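Local coordinates for DUF1881 domain-containing protein (Neurospora crassa, PDB 5Z6D), which is of unknown function but joins a betagamma-crystallin domain, whose calcium site is rendered inoperative by the domain interface, to an Ig-like domain, at residues D89-S94 against F165-D170; I93-K98 against V174-N179. The protein carries 1 engineered substitution. All blocks are in the same frame, centred on the assembly; numbering follows the deposited sequence.

Contact 1. Residues D89-S94 against F165-D170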
# COMPACT_ATOMS: atom_id res chain seq x y z
N ASP A 89 11.86 -3.71 8.76
CA ASP A 89 12.17 -2.37 8.32
C ASP A 89 11.87 -2.18 6.84
O ASP A 89 12.22 -1.16 6.24
CB ASP A 89 13.64 -2.01 8.62
CG ASP A 89 14.63 -3.00 8.03
OD1 ASP A 89 14.23 -4.13 7.66
OD2 ASP A 89 15.82 -2.64 7.95
N THR A 90 11.20 -3.16 6.25
CA THR A 90 10.66 -3.00 4.90
C THR A 90 9.42 -2.12 4.99
O THR A 90 8.64 -2.22 5.94
CB THR A 90 10.33 -4.36 4.28
OG1 THR A 90 11.55 -5.05 4.00
CG2 THR A 90 9.53 -4.19 3.00
N ARG A 91 9.25 -1.24 4.00
CA ARG A 91 8.23 -0.20 4.05
C ARG A 91 7.09 -0.42 3.07
O ARG A 91 7.31 -0.67 1.88
CB ARG A 91 8.84 1.16 3.75
CG ARG A 91 9.81 1.63 4.81
CD ARG A 91 9.09 1.87 6.11
NE ARG A 91 9.97 2.48 7.10
CZ ARG A 91 9.56 2.90 8.29
NH1 ARG A 91 8.28 2.79 8.63
NH2 ARG A 91 10.42 3.46 9.14
N ALA A 92 5.87 -0.29 3.58
CA ALA A 92 4.71 -0.19 2.71
C ALA A 92 4.59 1.25 2.23
O ALA A 92 4.47 2.17 3.03
CB ALA A 92 3.45 -0.63 3.42
N ILE A 93 4.65 1.43 0.92
CA ILE A 93 4.47 2.73 0.32
C ILE A 93 3.00 2.92 0.03
O ILE A 93 2.39 2.09 -0.68
CB ILE A 93 5.28 2.90 -1.00
CG1 ILE A 93 6.75 2.53 -0.79
CG2 ILE A 93 5.18 4.34 -1.51
CD1 ILE A 93 7.54 2.52 -2.11
N SER A 94 2.44 4.01 0.56
CA SER A 94 1.01 4.29 0.44
C SER A 94 0.71 5.74 0.06
O SER A 94 1.41 6.65 0.48
CB SER A 94 0.28 3.92 1.73
OG SER A 94 0.74 4.72 2.81
N PHE A 165 10.37 6.52 -6.71
CA PHE A 165 10.63 6.25 -5.29
C PHE A 165 12.08 5.88 -5.07
O PHE A 165 12.65 5.09 -5.83
CB PHE A 165 9.77 5.10 -4.78
CG PHE A 165 8.29 5.33 -4.90
CD1 PHE A 165 7.67 6.33 -4.17
CD2 PHE A 165 7.53 4.53 -5.72
CE1 PHE A 165 6.30 6.53 -4.27
CE2 PHE A 165 6.15 4.71 -5.82
CZ PHE A 165 5.54 5.71 -5.09
N GLU A 166 12.68 6.42 -4.02
CA GLU A 166 14.03 6.00 -3.70
C GLU A 166 14.20 5.91 -2.20
O GLU A 166 13.52 6.61 -1.46
CB GLU A 166 15.08 6.95 -4.31
CG GLU A 166 15.12 8.34 -3.70
CD GLU A 166 16.23 9.20 -4.30
OE1 GLU A 166 16.85 8.76 -5.29
OE2 GLU A 166 16.48 10.30 -3.78
N TRP A 167 15.08 5.04 -1.74
CA TRP A 167 15.36 4.95 -0.32
C TRP A 167 16.28 6.08 0.12
O TRP A 167 17.31 6.34 -0.51
CB TRP A 167 15.99 3.61 0.04
CG TRP A 167 16.06 3.43 1.52
CD1 TRP A 167 17.12 3.71 2.33
CD2 TRP A 167 15.01 2.96 2.38
NE1 TRP A 167 16.80 3.43 3.64
CE2 TRP A 167 15.52 2.97 3.70
CE3 TRP A 167 13.71 2.51 2.16
CZ2 TRP A 167 14.75 2.56 4.79
CZ3 TRP A 167 12.95 2.11 3.24
CH2 TRP A 167 13.47 2.13 4.54
N ASN A 168 15.88 6.76 1.19
CA ASN A 168 16.68 7.79 1.83
C ASN A 168 17.41 7.19 3.02
O ASN A 168 16.80 6.91 4.07
CB ASN A 168 15.80 8.96 2.28
CG ASN A 168 16.62 10.16 2.70
OD1 ASN A 168 17.41 10.08 3.64
ND2 ASN A 168 16.42 11.28 2.02
N LYS A 169 18.71 6.97 2.83
CA LYS A 169 19.55 6.29 3.81
C LYS A 169 19.75 7.14 5.06
O LYS A 169 19.85 6.62 6.17
CB LYS A 169 20.91 5.93 3.19
CG LYS A 169 20.83 5.41 1.76
CD LYS A 169 22.20 5.07 1.21
CE LYS A 169 23.16 6.25 1.33
NZ LYS A 169 22.64 7.47 0.64
N ASP A 170 19.82 8.45 4.86
CA ASP A 170 19.98 9.40 5.96
C ASP A 170 18.84 9.27 6.96
O ASP A 170 19.06 9.09 8.16
CB ASP A 170 20.05 10.83 5.44
CG ASP A 170 20.95 10.97 4.22
OD1 ASP A 170 22.11 11.43 4.39
OD2 ASP A 170 20.51 10.63 3.10

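Contact 2. Residues I93-K98 against V174-N179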
# COMPACT_ATOMS: atom_id res chain seq x y z
N ILE A 93 4.65 1.43 0.92
CA ILE A 93 4.47 2.73 0.32
C ILE A 93 3.00 2.92 0.03
O ILE A 93 2.39 2.09 -0.68
CB ILE A 93 5.28 2.90 -1.00
CG1 ILE A 93 6.75 2.53 -0.79
CG2 ILE A 93 5.18 4.34 -1.51
CD1 ILE A 93 7.54 2.52 -2.11
N SER A 94 2.44 4.01 0.56
CA SER A 94 1.01 4.29 0.44
C SER A 94 0.71 5.74 0.06
O SER A 94 1.41 6.65 0.48
CB SER A 94 0.28 3.92 1.73
OG SER A 94 0.74 4.72 2.81
N PHE A 95 -0.33 5.92 -0.74
CA PHE A 95 -0.82 7.23 -1.19
C PHE A 95 -2.25 7.49 -0.74
O PHE A 95 -3.07 6.56 -0.70
CB PHE A 95 -0.85 7.33 -2.72
CG PHE A 95 0.47 7.57 -3.38
CD1 PHE A 95 1.61 7.90 -2.67
CD2 PHE A 95 0.53 7.53 -4.78
CE1 PHE A 95 2.80 8.14 -3.33
CE2 PHE A 95 1.72 7.76 -5.44
CZ PHE A 95 2.85 8.07 -4.73
N LEU A 96 -2.56 8.75 -0.45
CA LEU A 96 -3.95 9.21 -0.32
C LEU A 96 -4.15 10.39 -1.29
O LEU A 96 -3.38 11.35 -1.26
CB LEU A 96 -4.26 9.62 1.12
CG LEU A 96 -5.72 9.94 1.45
CD1 LEU A 96 -6.57 8.70 1.33
CD2 LEU A 96 -5.82 10.53 2.85
N PHE A 97 -5.17 10.30 -2.14
CA PHE A 97 -5.36 11.26 -3.23
C PHE A 97 -6.39 12.33 -2.88
O PHE A 97 -7.56 12.01 -2.63
CB PHE A 97 -5.76 10.53 -4.51
CG PHE A 97 -5.87 11.42 -5.73
CD1 PHE A 97 -4.95 12.43 -5.96
CD2 PHE A 97 -6.88 11.21 -6.67
CE1 PHE A 97 -5.04 13.24 -7.10
CE2 PHE A 97 -6.98 12.03 -7.81
CZ PHE A 97 -6.05 13.03 -8.03
N LYS A 98 -5.95 13.58 -2.88
CA LYS A 98 -6.80 14.71 -2.55
C LYS A 98 -6.88 15.66 -3.72
O LYS A 98 -6.05 15.63 -4.64
CB LYS A 98 -6.28 15.46 -1.31
CG LYS A 98 -6.27 14.62 -0.03
CD LYS A 98 -7.64 14.06 0.28
CE LYS A 98 -7.66 13.33 1.62
NZ LYS A 98 -8.93 12.56 1.80
N VAL A 174 11.29 6.28 2.78
CA VAL A 174 11.07 6.30 1.34
C VAL A 174 10.84 7.74 0.91
O VAL A 174 10.10 8.48 1.57
CB VAL A 174 9.88 5.42 0.93
CG1 VAL A 174 9.55 5.59 -0.56
CG2 VAL A 174 10.15 3.96 1.26
N ASP A 175 11.47 8.14 -0.19
CA ASP A 175 11.27 9.47 -0.75
C ASP A 175 10.57 9.40 -2.10
O ASP A 175 10.90 8.55 -2.94
CB ASP A 175 12.60 10.20 -0.94
CG ASP A 175 13.18 10.69 0.36
OD1 ASP A 175 12.63 10.37 1.43
OD2 ASP A 175 14.22 11.39 0.29
N VAL A 176 9.61 10.29 -2.29
CA VAL A 176 9.08 10.58 -3.61
C VAL A 176 9.96 11.65 -4.22
O VAL A 176 10.12 12.73 -3.65
CB VAL A 176 7.62 11.05 -3.55
CG1 VAL A 176 7.20 11.65 -4.88
CG2 VAL A 176 6.70 9.89 -3.16
N VAL A 177 10.54 11.35 -5.38
CA VAL A 177 11.31 12.34 -6.12
C VAL A 177 10.46 12.90 -7.24
O VAL A 177 10.07 12.18 -8.16
CB VAL A 177 12.59 11.73 -6.69
CG1 VAL A 177 13.42 12.81 -7.37
CG2 VAL A 177 13.39 11.05 -5.59
N GLU A 178 10.15 14.19 -7.15
CA GLU A 178 9.36 14.85 -8.18
C GLU A 178 10.26 15.33 -9.32
O GLU A 178 10.75 16.46 -9.29
CB GLU A 178 8.58 16.03 -7.59
CG GLU A 178 7.70 15.66 -6.39
CD GLU A 178 6.67 16.73 -6.07
OE1 GLU A 178 6.72 17.81 -6.70
OE2 GLU A 178 5.80 16.48 -5.21
N ASN A 179 10.49 14.48 -10.31
CA ASN A 179 11.34 14.85 -11.44
C ASN A 179 10.51 15.33 -12.63
O ASN A 179 9.35 15.69 -12.47
CB ASN A 179 12.26 13.68 -11.83
CG ASN A 179 11.50 12.42 -12.19
OD1 ASN A 179 10.42 12.46 -12.78
ND2 ASN A 179 12.08 11.28 -11.85

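Contact 1. Residues D89-S94 against F165-D170
The carbonyl oxygen of Asp89 is the polar atom nearest the aromatic side of this contact, 3.9 Å from Trp167 CH2 and oblique to the indole, so it touches the ring without a defined bond. Two residues on, Arg91 meets the same benzo corner with its aliphatic part: CG lies 3.5 Å from Trp167 CZ3, close to the plane of the indole and at its edge. The two side chains cross at about a right angle. Arg91 turns at chi2 (-65°), and this bend carries the guanidinium past the corner, where Trp167 CH2 stands at its edge; with the planes 31° apart, the pair is not a face-to-face cation-pi stack. Arginine suits this partly exposed place because its CG methylene can abut the indole edge while the charged end runs on past Trp167 CH2. Trp167 gets there because its CG is anti to the backbone N (chi1 -170°), which brings the far end of the indole nearer than its CB direction alone would suggest.

Deeper in, Ile93 sets two carbons over the same face of the Phe165 ring. CG2 makes a CH-pi contact 4.1 Å from the ring centroid, and CD1 sits over the CG side, 4.0 Å from Phe165 CG. The branched isoleucine thus covers more of the flat ring than a single methyl could. A serine in place of Phe165 would probably leave both Ile93 carbons without their aromatic floor and open a gap between the sheets.

Strands 91-99 and 157-168 belong to different, facing sheets, consistent with the sandwich of the Ig-like domain. Apolar contacts carry the pairing, so dispersion mainly holds the segments, buried at Ile93 and Phe165, while the Arg91 guanidinium and Asp89 carbonyl lie at the more exposed tryptophan end.

Contact 2. Residues I93-K98 against V174-N179
Ile93 reaches Val174 with its longer arm. At CB the side chain forks, and the longer branch, CG1, anti to the carbonyl carbon (chi1 -52°), heads toward strand 173-177 and comes 4.2 Å from Val174 CG1. One bond further, CD1 lies 4.0 Å from that same methyl, so the outer half of the arm runs past a single valine branch, the two side chains crossing at about a right angle. Val174 presents this methyl by holding CG1 anti to its own backbone N (chi1 173°). Its compact, beta-branched shape suits a place where the backbones come fairly near, the CA atoms of Ile93 and Val174 being 7.6 Å apart. Met136 touches both residues and lends further apolar cover.

Two residues along each strand the separation is greater, with 10.7 Å between Phe95 CA and Val176 CA, and a larger side chain bridges it. The Phe95 ring extends from strand 91-99 until CE1 stands 4.3 Å from Val176 CG2. The methyl lies near the plane of the ring, and the touch is therefore an edge contact: Val176 does not lie over the ring. Length is what phenylalanine supplies here, whereas Val176 needs only a short branch. Val163 and Phe196 also touch Val176, while Val133 packs against Phe95, so residues of both sheets share this part of the interior.

Polar neighbours find partners elsewhere: Asp175 forms a salt bridge with Arg190, and Ser94 OG makes a weak hydrogen bond with Tyr64 OH. Inward hydrophobic residues from two facing sheets, meeting without a shared backbone bond, are the hallmark of a beta sandwich, consistent with the Ig-like domain of this protein.

Overall arrangement
Contact 1 and contact 2 both start from strand 91-99 and share Ile93, whose CD1 touches Phe165 in contact 1 and Val174 in contact 2; their centres are 11 Å apart. On the other side, strands 157-168 and 173-177 are consecutive antiparallel neighbours in one sheet, joined by a probable hydrogen bond of 2.9 Å between Glu166 O and Asp175 N. Asn168 ND2 to Asp175 OD2, at 2.8 Å, is probably a second link. The two cores merge where Phe165 CZ lies 3.6 Å from Phe95 CZ and Phe165 CE1 lies 3.6 Å from Val176 CG2. Both contacts lie away from the calcium-site residues Asp39, Gln56, Gly79 and Ser81.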